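Local coordinates for protein cyanuric acid amidohydrolase (Azorhizobium caulinodans, PDB 4NQ3) that hydrolyses the s-triazine ring of cyanuric acid to carboxybiuret, a step in the breakdown of herbicides such as atrazine, at residues A[32-37]-A[90-95]; A[73-78]-A[233-238]; A[250-255]-A[270-275]; A[279-284]-A[348-353]; A[199-204]-A[220-225]. All blocks are in the same frame, centred on the assembly; numbering follows the deposited sequence.

Contact 1: A[32-37]-A[90-95]. With SO4 (sulfate ion), chain D.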
# COMPACT_ATOMS: atom_id res chain seq x y z
N ALA A 32 22.30 -7.69 33.63
CA ALA A 32 21.98 -8.92 34.35
C ALA A 32 20.50 -8.99 34.72
O ALA A 32 19.91 -10.07 34.74
CB ALA A 32 22.83 -9.04 35.59
N GLY A 33 19.90 -7.84 34.96
CA GLY A 33 18.53 -7.79 35.44
C GLY A 33 17.48 -7.51 34.38
O GLY A 33 16.31 -7.26 34.69
N ILE A 34 17.90 -7.53 33.12
CA ILE A 34 16.96 -7.30 32.04
C ILE A 34 16.13 -8.56 31.83
O ILE A 34 16.67 -9.61 31.49
CB ILE A 34 17.66 -6.92 30.74
CG1 ILE A 34 18.29 -5.55 30.86
CG2 ILE A 34 16.69 -6.93 29.60
CD1 ILE A 34 18.97 -5.11 29.58
N LEU A 35 14.83 -8.45 32.06
CA LEU A 35 13.92 -9.57 31.87
C LEU A 35 13.36 -9.64 30.46
O LEU A 35 13.34 -10.72 29.85
CB LEU A 35 12.77 -9.52 32.87
CG LEU A 35 13.28 -9.77 34.28
CD1 LEU A 35 12.12 -9.83 35.24
CD2 LEU A 35 14.01 -11.08 34.27
N ALA A 36 12.88 -8.51 29.94
CA ALA A 36 12.25 -8.52 28.62
C ALA A 36 12.38 -7.17 27.97
O ALA A 36 12.49 -6.17 28.66
CB ALA A 36 10.78 -8.91 28.71
N ILE A 37 12.35 -7.13 26.64
CA ILE A 37 12.26 -5.86 25.94
C ILE A 37 11.08 -5.86 24.97
O ILE A 37 10.98 -6.74 24.14
CB ILE A 37 13.52 -5.55 25.16
CG1 ILE A 37 14.75 -5.62 26.06
CG2 ILE A 37 13.45 -4.16 24.61
CD1 ILE A 37 16.02 -5.32 25.28
N PHE A 90 11.58 1.37 22.37
CA PHE A 90 11.76 0.15 23.16
C PHE A 90 11.23 0.35 24.59
O PHE A 90 11.34 1.42 25.16
CB PHE A 90 13.23 -0.26 23.23
CG PHE A 90 13.80 -0.67 21.91
CD1 PHE A 90 13.05 -1.39 21.01
CD2 PHE A 90 15.10 -0.31 21.57
CE1 PHE A 90 13.58 -1.76 19.77
CE2 PHE A 90 15.65 -0.68 20.34
CZ PHE A 90 14.90 -1.40 19.44
N LEU A 91 10.67 -0.70 25.16
CA LEU A 91 10.28 -0.75 26.55
C LEU A 91 11.12 -1.81 27.26
O LEU A 91 10.89 -3.01 27.07
CB LEU A 91 8.82 -1.12 26.65
CG LEU A 91 8.12 -0.52 27.83
CD1 LEU A 91 8.49 0.94 27.90
CD2 LEU A 91 6.64 -0.72 27.60
N VAL A 92 12.10 -1.40 28.06
CA VAL A 92 12.94 -2.39 28.74
C VAL A 92 12.44 -2.65 30.15
O VAL A 92 12.26 -1.72 30.93
CB VAL A 92 14.40 -1.97 28.83
CG1 VAL A 92 15.18 -3.04 29.58
CG2 VAL A 92 14.98 -1.80 27.45
N PHE A 93 12.23 -3.93 30.46
CA PHE A 93 11.75 -4.38 31.77
C PHE A 93 12.89 -5.01 32.56
O PHE A 93 13.40 -6.07 32.17
CB PHE A 93 10.64 -5.41 31.59
CG PHE A 93 9.36 -4.83 31.06
CD1 PHE A 93 8.44 -4.24 31.92
CD2 PHE A 93 9.07 -4.89 29.70
CE1 PHE A 93 7.25 -3.70 31.42
CE2 PHE A 93 7.88 -4.36 29.20
CZ PHE A 93 6.96 -3.77 30.06
N GLU A 94 13.28 -4.37 33.66
CA GLU A 94 14.43 -4.80 34.45
C GLU A 94 13.99 -5.23 35.83
O GLU A 94 13.09 -4.64 36.39
CB GLU A 94 15.43 -3.65 34.55
CG GLU A 94 16.73 -3.94 35.29
CD GLU A 94 17.59 -2.69 35.46
OE1 GLU A 94 17.10 -1.60 35.08
OE2 GLU A 94 18.75 -2.78 35.96
N ARG A 95 14.60 -6.27 36.38
CA ARG A 95 14.38 -6.63 37.78
C ARG A 95 15.61 -6.19 38.60
O ARG A 95 16.73 -6.55 38.26
CB ARG A 95 14.15 -8.14 37.91
CG ARG A 95 13.98 -8.67 39.33
CD ARG A 95 13.75 -10.18 39.36
NE ARG A 95 14.88 -10.88 38.77
CZ ARG A 95 14.81 -12.08 38.17
NH1 ARG A 95 13.63 -12.71 38.09
NH2 ARG A 95 15.90 -12.64 37.65
S SO4 D . 14.19 -15.73 36.00
O1 SO4 D . 14.80 -17.07 35.99
O2 SO4 D . 13.26 -15.57 37.13
O3 SO4 D . 15.26 -14.73 36.09
O4 SO4 D . 13.43 -15.59 34.76

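Contact 2: A[73-78]-A[233-238]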
# COMPACT_ATOMS: atom_id res chain seq x y z
N GLU A 73 17.96 -15.65 27.16
CA GLU A 73 16.85 -15.82 28.10
C GLU A 73 16.03 -14.55 28.22
O GLU A 73 15.00 -14.55 28.87
CB GLU A 73 17.39 -16.25 29.46
CG GLU A 73 17.88 -17.68 29.48
CD GLU A 73 19.00 -17.92 30.49
OE1 GLU A 73 19.07 -17.19 31.51
OE2 GLU A 73 19.86 -18.81 30.24
N VAL A 74 16.48 -13.48 27.57
CA VAL A 74 15.71 -12.24 27.58
C VAL A 74 14.57 -12.35 26.58
O VAL A 74 14.78 -12.80 25.45
CB VAL A 74 16.58 -11.00 27.23
CG1 VAL A 74 15.74 -9.73 27.18
CG2 VAL A 74 17.70 -10.87 28.21
N CYS A 75 13.36 -11.98 26.98
CA CYS A 75 12.24 -12.01 26.07
C CYS A 75 12.23 -10.80 25.19
O CYS A 75 12.18 -9.66 25.68
CB CYS A 75 10.92 -12.10 26.83
SG CYS A 75 10.63 -13.79 27.44
N LEU A 76 12.31 -11.03 23.88
CA LEU A 76 12.28 -9.95 22.91
C LEU A 76 10.94 -9.98 22.16
O LEU A 76 10.71 -10.84 21.31
CB LEU A 76 13.47 -10.07 21.95
CG LEU A 76 14.86 -9.91 22.58
CD1 LEU A 76 15.98 -9.98 21.53
CD2 LEU A 76 14.99 -8.59 23.36
N VAL A 77 10.06 -9.05 22.51
CA VAL A 77 8.79 -8.85 21.82
C VAL A 77 8.85 -7.61 20.92
O VAL A 77 8.72 -6.49 21.40
CB VAL A 77 7.60 -8.67 22.80
CG1 VAL A 77 6.31 -8.60 22.03
CG2 VAL A 77 7.58 -9.76 23.83
N MSE A 78 9.06 -7.81 19.63
CA MSE A 78 9.07 -6.67 18.73
C MSE A 78 7.77 -6.63 17.97
O MSE A 78 7.52 -7.48 17.12
CB MSE A 78 10.24 -6.73 17.76
CG MSE A 78 11.63 -6.67 18.43
SE MSE A 78 11.98 -4.96 19.31
CE MSE A 78 11.97 -5.62 21.16
N GLY A 233 8.93 -20.16 17.99
CA GLY A 233 8.24 -20.41 19.26
C GLY A 233 7.50 -19.19 19.84
O GLY A 233 6.95 -18.37 19.09
N HIS A 234 7.45 -19.11 21.17
CA HIS A 234 6.77 -18.00 21.84
C HIS A 234 7.64 -17.31 22.89
O HIS A 234 8.50 -17.95 23.51
CB HIS A 234 5.48 -18.48 22.54
CG HIS A 234 4.54 -19.25 21.66
ND1 HIS A 234 4.71 -20.58 21.37
CD2 HIS A 234 3.43 -18.86 21.00
CE1 HIS A 234 3.74 -20.99 20.58
NE2 HIS A 234 2.94 -19.96 20.33
N GLU A 235 7.42 -16.01 23.09
CA GLU A 235 7.97 -15.30 24.25
C GLU A 235 6.80 -14.87 25.12
O GLU A 235 5.84 -14.30 24.62
CB GLU A 235 8.79 -14.10 23.86
CG GLU A 235 9.75 -14.41 22.73
CD GLU A 235 11.16 -14.71 23.22
OE1 GLU A 235 12.06 -13.86 22.98
OE2 GLU A 235 11.37 -15.79 23.83
N ILE A 236 6.87 -15.16 26.41
CA ILE A 236 5.81 -14.77 27.32
C ILE A 236 6.33 -13.81 28.40
O ILE A 236 7.38 -14.05 29.02
CB ILE A 236 5.20 -16.00 28.00
CG1 ILE A 236 4.35 -16.78 27.00
CG2 ILE A 236 4.33 -15.58 29.17
CD1 ILE A 236 5.15 -17.63 26.09
N VAL A 237 5.60 -12.72 28.61
CA VAL A 237 5.93 -11.80 29.69
C VAL A 237 4.67 -11.49 30.47
O VAL A 237 3.72 -10.95 29.90
CB VAL A 237 6.52 -10.50 29.14
CG1 VAL A 237 6.84 -9.57 30.28
CG2 VAL A 237 7.77 -10.80 28.36
N VAL A 238 4.66 -11.83 31.75
CA VAL A 238 3.52 -11.57 32.64
C VAL A 238 3.78 -10.34 33.52
O VAL A 238 4.78 -10.28 34.22
CB VAL A 238 3.24 -12.78 33.56
CG1 VAL A 238 2.25 -12.42 34.63
CG2 VAL A 238 2.77 -13.97 32.77

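Contact 3: A[250-255]-A[270-275]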
# COMPACT_ATOMS: atom_id res chain seq x y z
N ALA A 250 3.38 0.77 39.76
CA ALA A 250 2.23 -0.14 39.78
C ALA A 250 1.64 -0.29 38.37
O ALA A 250 1.97 0.49 37.46
CB ALA A 250 1.17 0.33 40.72
N ILE A 251 0.76 -1.26 38.19
CA ILE A 251 0.13 -1.45 36.90
C ILE A 251 -1.35 -1.59 37.12
O ILE A 251 -1.77 -2.19 38.11
CB ILE A 251 0.70 -2.69 36.15
CG1 ILE A 251 0.15 -2.77 34.72
CG2 ILE A 251 0.44 -3.98 36.93
CD1 ILE A 251 0.81 -3.85 33.87
N ALA A 252 -2.13 -0.99 36.23
CA ALA A 252 -3.58 -1.13 36.25
C ALA A 252 -3.98 -1.46 34.82
O ALA A 252 -3.20 -1.22 33.90
CB ALA A 252 -4.24 0.14 36.73
N HIS A 253 -5.17 -2.03 34.63
CA HIS A 253 -5.63 -2.40 33.28
C HIS A 253 -7.13 -2.33 33.17
O HIS A 253 -7.84 -2.34 34.18
CB HIS A 253 -5.19 -3.81 32.91
CG HIS A 253 -6.13 -4.87 33.39
ND1 HIS A 253 -6.12 -5.34 34.69
CD2 HIS A 253 -7.13 -5.52 32.76
CE1 HIS A 253 -7.07 -6.25 34.84
NE2 HIS A 253 -7.70 -6.38 33.68
N GLY A 254 -7.62 -2.36 31.94
CA GLY A 254 -9.04 -2.35 31.65
C GLY A 254 -9.29 -2.85 30.24
O GLY A 254 -8.34 -3.11 29.50
N VAL A 255 -10.56 -3.01 29.87
CA VAL A 255 -10.88 -3.48 28.53
C VAL A 255 -11.63 -2.43 27.74
O VAL A 255 -12.70 -2.02 28.14
CB VAL A 255 -11.73 -4.74 28.58
CG1 VAL A 255 -12.08 -5.19 27.16
CG2 VAL A 255 -10.98 -5.84 29.30
N SER A 270 -6.68 6.58 37.43
CA SER A 270 -7.23 6.81 38.77
C SER A 270 -6.79 5.75 39.77
O SER A 270 -6.33 6.07 40.87
CB SER A 270 -8.74 6.85 38.74
OG SER A 270 -9.18 8.16 38.52
N ALA A 271 -6.93 4.49 39.39
CA ALA A 271 -6.53 3.37 40.24
C ALA A 271 -5.08 3.50 40.69
O ALA A 271 -4.74 3.20 41.84
CB ALA A 271 -6.75 2.07 39.51
N LEU A 272 -4.24 3.94 39.76
CA LEU A 272 -2.80 4.12 39.97
C LEU A 272 -2.42 5.41 40.71
O LEU A 272 -1.24 5.60 41.07
CB LEU A 272 -2.09 4.09 38.63
CG LEU A 272 -2.01 2.77 37.88
CD1 LEU A 272 -1.56 3.02 36.45
CD2 LEU A 272 -1.05 1.83 38.59
N GLY A 273 -3.40 6.30 40.93
CA GLY A 273 -3.15 7.58 41.56
C GLY A 273 -2.21 8.47 40.76
O GLY A 273 -1.39 9.23 41.30
N ALA A 274 -2.31 8.36 39.44
CA ALA A 274 -1.47 9.13 38.54
C ALA A 274 -2.30 9.91 37.53
O ALA A 274 -3.47 9.60 37.28
CB ALA A 274 -0.49 8.21 37.84
N GLU A 275 -1.71 10.95 36.96
CA GLU A 275 -2.38 11.66 35.88
C GLU A 275 -1.58 11.54 34.58
O GLU A 275 -0.36 11.33 34.60
CB GLU A 275 -2.64 13.11 36.27
CG GLU A 275 -1.46 13.88 36.82
CD GLU A 275 -1.91 15.09 37.60
OE1 GLU A 275 -3.09 15.09 38.04
OE2 GLU A 275 -1.12 16.05 37.76

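Contact 4: A[279-284]-A[348-353]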
# COMPACT_ATOMS: atom_id res chain seq x y z
N ALA A 279 5.27 10.67 31.08
CA ALA A 279 5.77 9.49 31.78
C ALA A 279 4.81 8.30 31.76
O ALA A 279 5.23 7.18 32.02
CB ALA A 279 6.11 9.85 33.20
N THR A 280 3.53 8.53 31.49
CA THR A 280 2.58 7.41 31.47
C THR A 280 2.99 6.35 30.43
O THR A 280 3.31 6.68 29.28
CB THR A 280 1.15 7.87 31.15
OG1 THR A 280 0.82 9.02 31.94
CG2 THR A 280 0.17 6.76 31.42
N ILE A 281 3.01 5.09 30.83
CA ILE A 281 3.29 4.01 29.91
C ILE A 281 1.98 3.32 29.53
O ILE A 281 1.23 2.89 30.42
CB ILE A 281 4.22 2.99 30.54
CG1 ILE A 281 5.58 3.60 30.80
CG2 ILE A 281 4.30 1.73 29.68
CD1 ILE A 281 6.48 2.66 31.51
N VAL A 282 1.71 3.18 28.23
CA VAL A 282 0.45 2.57 27.79
C VAL A 282 0.68 1.38 26.89
O VAL A 282 1.45 1.46 25.94
CB VAL A 282 -0.43 3.59 27.04
CG1 VAL A 282 -1.81 3.01 26.80
CG2 VAL A 282 -0.54 4.90 27.83
N LEU A 283 0.04 0.25 27.20
CA LEU A 283 0.06 -0.92 26.31
C LEU A 283 -1.38 -1.26 25.92
O LEU A 283 -2.21 -1.48 26.80
CB LEU A 283 0.71 -2.11 27.00
CG LEU A 283 1.93 -1.76 27.85
CD1 LEU A 283 2.28 -2.90 28.77
CD2 LEU A 283 3.09 -1.45 26.96
N ALA A 284 -1.70 -1.29 24.64
CA ALA A 284 -3.09 -1.51 24.26
C ALA A 284 -3.23 -2.39 23.04
O ALA A 284 -2.35 -2.39 22.18
CB ALA A 284 -3.76 -0.19 24.04
N ALA A 348 -3.50 -1.54 29.29
CA ALA A 348 -2.88 -1.50 30.60
C ALA A 348 -2.07 -0.22 30.72
O ALA A 348 -1.56 0.30 29.73
CB ALA A 348 -2.00 -2.71 30.83
N VAL A 349 -1.96 0.29 31.94
CA VAL A 349 -1.16 1.48 32.17
C VAL A 349 -0.16 1.19 33.25
O VAL A 349 -0.47 0.46 34.20
CB VAL A 349 -2.02 2.65 32.59
CG1 VAL A 349 -1.16 3.86 32.85
CG2 VAL A 349 -3.03 2.95 31.51
N ILE A 350 1.05 1.73 33.11
CA ILE A 350 2.08 1.56 34.13
C ILE A 350 2.57 2.91 34.60
O ILE A 350 3.16 3.66 33.82
CB ILE A 350 3.27 0.79 33.62
CG1 ILE A 350 2.88 -0.66 33.32
CG2 ILE A 350 4.38 0.83 34.65
CD1 ILE A 350 4.00 -1.46 32.79
N ALA A 351 2.31 3.23 35.85
CA ALA A 351 2.66 4.56 36.35
C ALA A 351 3.19 4.53 37.78
O ALA A 351 3.04 3.52 38.47
CB ALA A 351 1.43 5.46 36.27
N ALA A 352 3.82 5.61 38.22
CA ALA A 352 4.13 5.75 39.64
C ALA A 352 3.03 6.58 40.32
O ALA A 352 2.36 7.40 39.68
CB ALA A 352 5.49 6.38 39.85
N ARG A 353 2.82 6.34 41.62
CA ARG A 353 1.80 7.06 42.36
C ARG A 353 2.24 8.49 42.70
O ARG A 353 3.38 8.71 43.13
CB ARG A 353 1.42 6.31 43.65
CG ARG A 353 0.33 7.01 44.48
CD ARG A 353 -0.30 6.07 45.50
NE ARG A 353 -1.11 5.03 44.87
CZ ARG A 353 -2.38 5.19 44.49
NH1 ARG A 353 -2.98 6.35 44.70
NH2 ARG A 353 -3.05 4.20 43.92
O HOH W 1 5.44 5.88 34.06

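Contact 5: A[199-204]-A[220-225]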
# COMPACT_ATOMS: atom_id res chain seq x y z
N LEU A 199 -5.24 -18.33 33.06
CA LEU A 199 -5.71 -17.41 34.09
C LEU A 199 -7.10 -17.82 34.58
O LEU A 199 -7.66 -17.22 35.49
CB LEU A 199 -5.73 -15.98 33.57
CG LEU A 199 -4.42 -15.34 33.08
CD1 LEU A 199 -4.65 -13.89 32.64
CD2 LEU A 199 -3.33 -15.38 34.15
N GLY A 200 -7.66 -18.85 33.97
CA GLY A 200 -8.96 -19.33 34.40
C GLY A 200 -10.11 -18.47 33.92
O GLY A 200 -11.20 -18.53 34.48
N GLU A 201 -9.86 -17.67 32.89
CA GLU A 201 -10.92 -16.85 32.32
C GLU A 201 -11.80 -17.67 31.37
O GLU A 201 -12.90 -17.26 31.00
CB GLU A 201 -10.33 -15.65 31.58
CG GLU A 201 -9.59 -14.66 32.48
CD GLU A 201 -8.91 -13.56 31.67
OE1 GLU A 201 -8.11 -13.89 30.77
OE2 GLU A 201 -9.20 -12.37 31.93
N VAL A 202 -11.28 -18.84 30.99
CA VAL A 202 -11.99 -19.78 30.12
C VAL A 202 -11.79 -21.19 30.66
O VAL A 202 -10.72 -21.52 31.17
CB VAL A 202 -11.48 -19.74 28.68
CG1 VAL A 202 -12.18 -20.78 27.87
CG2 VAL A 202 -11.71 -18.38 28.07
N ALA A 203 -12.82 -22.03 30.55
CA ALA A 203 -12.74 -23.41 31.01
C ALA A 203 -12.10 -24.31 29.95
O ALA A 203 -12.28 -24.08 28.75
CB ALA A 203 -14.12 -23.91 31.35
N GLU A 204 -11.38 -25.35 30.37
CA GLU A 204 -10.67 -26.14 29.37
C GLU A 204 -11.62 -26.92 28.47
O GLU A 204 -11.34 -27.06 27.28
CB GLU A 204 -9.66 -27.10 29.99
CG GLU A 204 -8.81 -27.78 28.91
CD GLU A 204 -7.42 -28.16 29.37
OE1 GLU A 204 -7.24 -28.40 30.59
OE2 GLU A 204 -6.50 -28.21 28.52
N SER A 220 -10.00 -13.18 26.81
CA SER A 220 -9.29 -12.77 28.01
C SER A 220 -9.26 -11.26 28.12
O SER A 220 -9.11 -10.55 27.12
CB SER A 220 -7.86 -13.32 28.01
OG SER A 220 -7.05 -12.54 28.87
N ALA A 221 -9.38 -10.75 29.34
CA ALA A 221 -9.24 -9.32 29.56
C ALA A 221 -7.76 -8.94 29.74
O ALA A 221 -7.43 -7.77 29.97
CB ALA A 221 -10.04 -8.89 30.79
N ARG A 222 -6.86 -9.91 29.62
CA ARG A 222 -5.49 -9.59 29.92
C ARG A 222 -4.51 -10.01 28.84
O ARG A 222 -3.34 -9.58 28.84
CB ARG A 222 -5.12 -10.22 31.26
CG ARG A 222 -5.54 -9.27 32.36
CD ARG A 222 -5.80 -9.93 33.67
NE ARG A 222 -6.96 -10.80 33.62
CZ ARG A 222 -7.23 -11.69 34.56
NH1 ARG A 222 -6.44 -11.76 35.62
NH2 ARG A 222 -8.28 -12.49 34.46
N ALA A 223 -4.99 -10.79 27.88
CA ALA A 223 -4.16 -11.27 26.78
C ALA A 223 -3.74 -10.13 25.85
O ALA A 223 -4.56 -9.30 25.47
CB ALA A 223 -4.89 -12.36 25.99
N SER A 224 -2.46 -10.10 25.51
CA SER A 224 -2.00 -9.23 24.43
C SER A 224 -1.03 -9.99 23.53
O SER A 224 0.10 -10.25 23.90
CB SER A 224 -1.36 -7.98 24.99
OG SER A 224 -0.77 -7.24 23.94
N CYS A 225 -1.47 -10.36 22.33
CA CYS A 225 -0.65 -11.20 21.47
C CYS A 225 -0.19 -10.51 20.20
O CYS A 225 -0.95 -9.79 19.56
CB CYS A 225 -1.43 -12.44 21.13
SG CYS A 225 -1.94 -13.22 22.66

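Contact 1: A[32-37]-A[90-95]
Ile37 and Val92 lie side by side and point the same way, with Ile37 CG2 4.0 Å from Val92 CG2. The other branch of Val92, CG1, anti to the backbone N (chi1 179°), meets Ile34 CG2 at 4.2 Å, so one valine serves two isoleucines. The reverse face carries Ala36 and Phe93: Ala36 O lies in the plane of the Phe93 ring, at its edge, and Phe38 meets that ring edge-to-face. Strands 34-41 and 89-97 are the antiparallel inner pair of the mixed sheet of the first repeating unit, and a classic beta bulge interrupts them, since Leu35 and Ala36 both face Phe93. Phe93 O accepts from Leu35 N at 2.8 Å and weakly from Ala36 N, while Phe93 N binds Ala36 O at 2.9 Å. From the bulge Leu35 reaches Arg95, its CD1 3.8 Å from Arg95 CB and its CD2 over one guanidinium face, toward the rim. With an alanine here, that face and the arginine stem would probably lose the leucine's share of their apolar cover, leaving a gap there. Beyond the bulge Arg95 N binds Gly33 O, and the Glu94 carboxylate is taken by Ala30 N and His7 NE2. Outermost, the guanidinium edge grips a sulfate, probably from the crystallisation liquor and also held by Arg111: Arg95 NH1 binds O2 at 3.0 Å and Arg95 NH2 binds O3 at 2.7 Å.

Contact 2: A[73-78]-A[233-238]
Glu235 reaches across to strand 75-80 and takes the backbone of Leu76: Leu76 N donates to Glu235 OE1 at 3.0 Å. The donor arrives from above the carboxylate, 43° out of its plane. A bend at the second torsion (chi2 -98°) turns the acid round to this amide, and Glu235 CD comes to rest beside Cys75 CA. Beside this bond the packing centres on Cys75. Cys75 CB packs on Val237 CG2 at 3.7 Å, while Cys75 SG lies 4.0 Å from Glu235 CB and 3.6 Å from Ile236 O. Cys75 is thereby wedged between the two residues of strand 235-242 that face it, Glu235 and Val237; the intervening Ile236 turns its side chain to helix 125-141.

In the second shell, the other carboxylate oxygen, Glu235 OE2, has a weak hydrogen bond with His113 ND1. Lys156, the active-site lysine, lies about 4 Å from Glu235 between side chains; its backbone pairs with that of Glu235 and its NZ is hydrogen-bonded to Met78 O. On the other strand, Cys75 is fixed by backbone bonds to Leu35 and Ile37 of the neighbouring strand, and Val237 touches Ala36 as well.

The two short strand segments cross nearly at right angles, at 96°, with their axes 6.9 Å apart at the closest. The outer strand of the first unit's sheet is met by Glu235 at its edge and by Val237 beside Cys75. This joins the first and second of the three repeating units, whose threefold arrangement builds the monomer and the active site.

Contact 3: A[250-255]-A[270-275]
Leu272 drops onto strand 249-256 and meets Ala252 and Ala250, which both turn their methyls toward it. It sits at the C-terminal end of helix 263-271, where Gly273, with a positive phi of 63°, leaves the helical conformation in a Schellman motif, with two bonds back into the last turn, one of them Gly273 N to Ser270 O at 2.9 Å. The positive phi is one that glycine tolerates readily. The contact is thus a helix end laid against an outermost strand of the third repeating unit's sheet.

Leu272 is the larger partner and divides its branches between the two alanines. Its CG is anti to its own carbonyl carbon (chi1 -70°), and the fork spans from Ala252 to Ala250 over that side of the strand. The branch point, Leu272 CG, lies 3.6 Å from Ala252 CB, and Leu272 CD1 follows at 3.9 Å from the same methyl. Ala252 also receives the helix itself, its CB being 4.2 Å from Ala271 CB. The small side chains of the strand are consistent with this close approach of the helix end.

The cover extends across the sheet, since Leu272 also touches Val349 and Ala351 of the adjacent strand. On the other face of strand 249-256, Ile251 points away and packs on Leu239 and Met241 of the second repeating unit, so one strand serves a helix on one face and another sheet on the other. The second branch of the leucine, Leu272 CD2, ends 3.4 Å from Ala250 CB.

Contact 4: A[279-284]-A[348-353]
Ile281, Val282 and Leu283 pair with Ile350, Val349 and Ala348 as the antiparallel inner strands of the mixed sheet of the third repeating unit, their directions 168° apart. Ile281 and Ile350 form a hydrogen-bonded pair: Ile350 N donates to Ile281 O at 2.9 Å, whereas the return bond, from Ile281 N to Ile350 O, is weak at 3.3 Å. Leu283 and Ala348 close the other end with two good bonds, Leu283 N to Ala348 O at 3.0 Å and Ala348 N to Leu283 O at 2.8 Å. Between them lies the non-hydrogen-bonded pair of Val282 and Val349, where Ala348 O faces Val282 CA and Ile281 O faces Val349 CA.

On one face the two isoleucines meet at their branch points, Ile281 CB 3.9 Å from Ile350 CB, and Ile281 CD1 extends to Ile350 CG2. With a glycine in place of Ile281, the flank of Ile350 would probably be stripped of its neighbour and a gap opened toward Leu91, whose CD2 also packs on Ile281 CG2. The other face brings Thr280 CG2 to Val349 CG1 at 3.5 Å. With chi1 at -47° that methyl is anti to the backbone N and leans across to the valine, while Thr280 OG1, beside the N, takes the amide of Gly277.

Helix 309-325 covers this second face over Thr280 and Val282, and helix 263-271 lies over Thr280 and Val349. The isoleucine face meets Val6 and Arg8 of strand 2-10, in the first repeating unit. Strands 331-334 and 249-256 flank the pair as its neighbours in the sheet.

Contact 5: A[199-204]-A[220-225]
Glu201 OE2 and Arg222 NH2 form a salt bridge at 2.7 Å, the acid meeting the edge of the guanidinium near its plane. The two flat groups stand almost perpendicular, 85° apart, so the arginine comes down on OE2 from above the carboxylate; Arg222 NE adds a weak bond to the same oxygen. From the opposite face Ala221 N donates to Glu201 OE2 at 3.1 Å, pinning that oxygen between side chain and backbone. A bond from Ser220 OG to Glu201 OE1 is doubtful, since OE1 is placed too close to its neighbour. Ser220 OG, anti to its backbone N (chi1 158°) and thereby turned toward the amides that follow, accepts from Arg222 N at 2.7 Å and from Ala223 N at 2.9 Å, an ST turn and ST motif that curl the chain into strand 223-227, which bears the nucleophile Ser226. The backbone of Ser220 also bonds to His338 and Gly340, the latter a magnesium ligand. Gly200, with positive phi, turns the 199-204 loop out of helix 180-199. Packing completes the contact: Leu199 CD1 sits over the centre of one face of the Arg222 guanidinium, 3.9 Å from Arg222 CZ, and Leu199 touches Val150.

Overall arrangement
From the N terminus, contact 1 opens at 32-37 and closes at 90-95, pairing inner strands of the first sheet. Contact 2 starts inside that loop, at 73-78, and ends beyond it at 233-238, so the two cross; contact 2 alone of these ties the first unit to the second. Contact 5 closes the short loop of 199-204 to 220-225, nested inside contact 2. In the third unit, contact 3 closes 250-255 on 270-275 before contact 4 opens at 279-284 and closes at 348-353; Ala252 and Val349 join their adjacent strands. Between units, Leu91 of contact 1 packs on Leu283 of contact 4, and Val255 of contact 3 on Ala221 of contact 5.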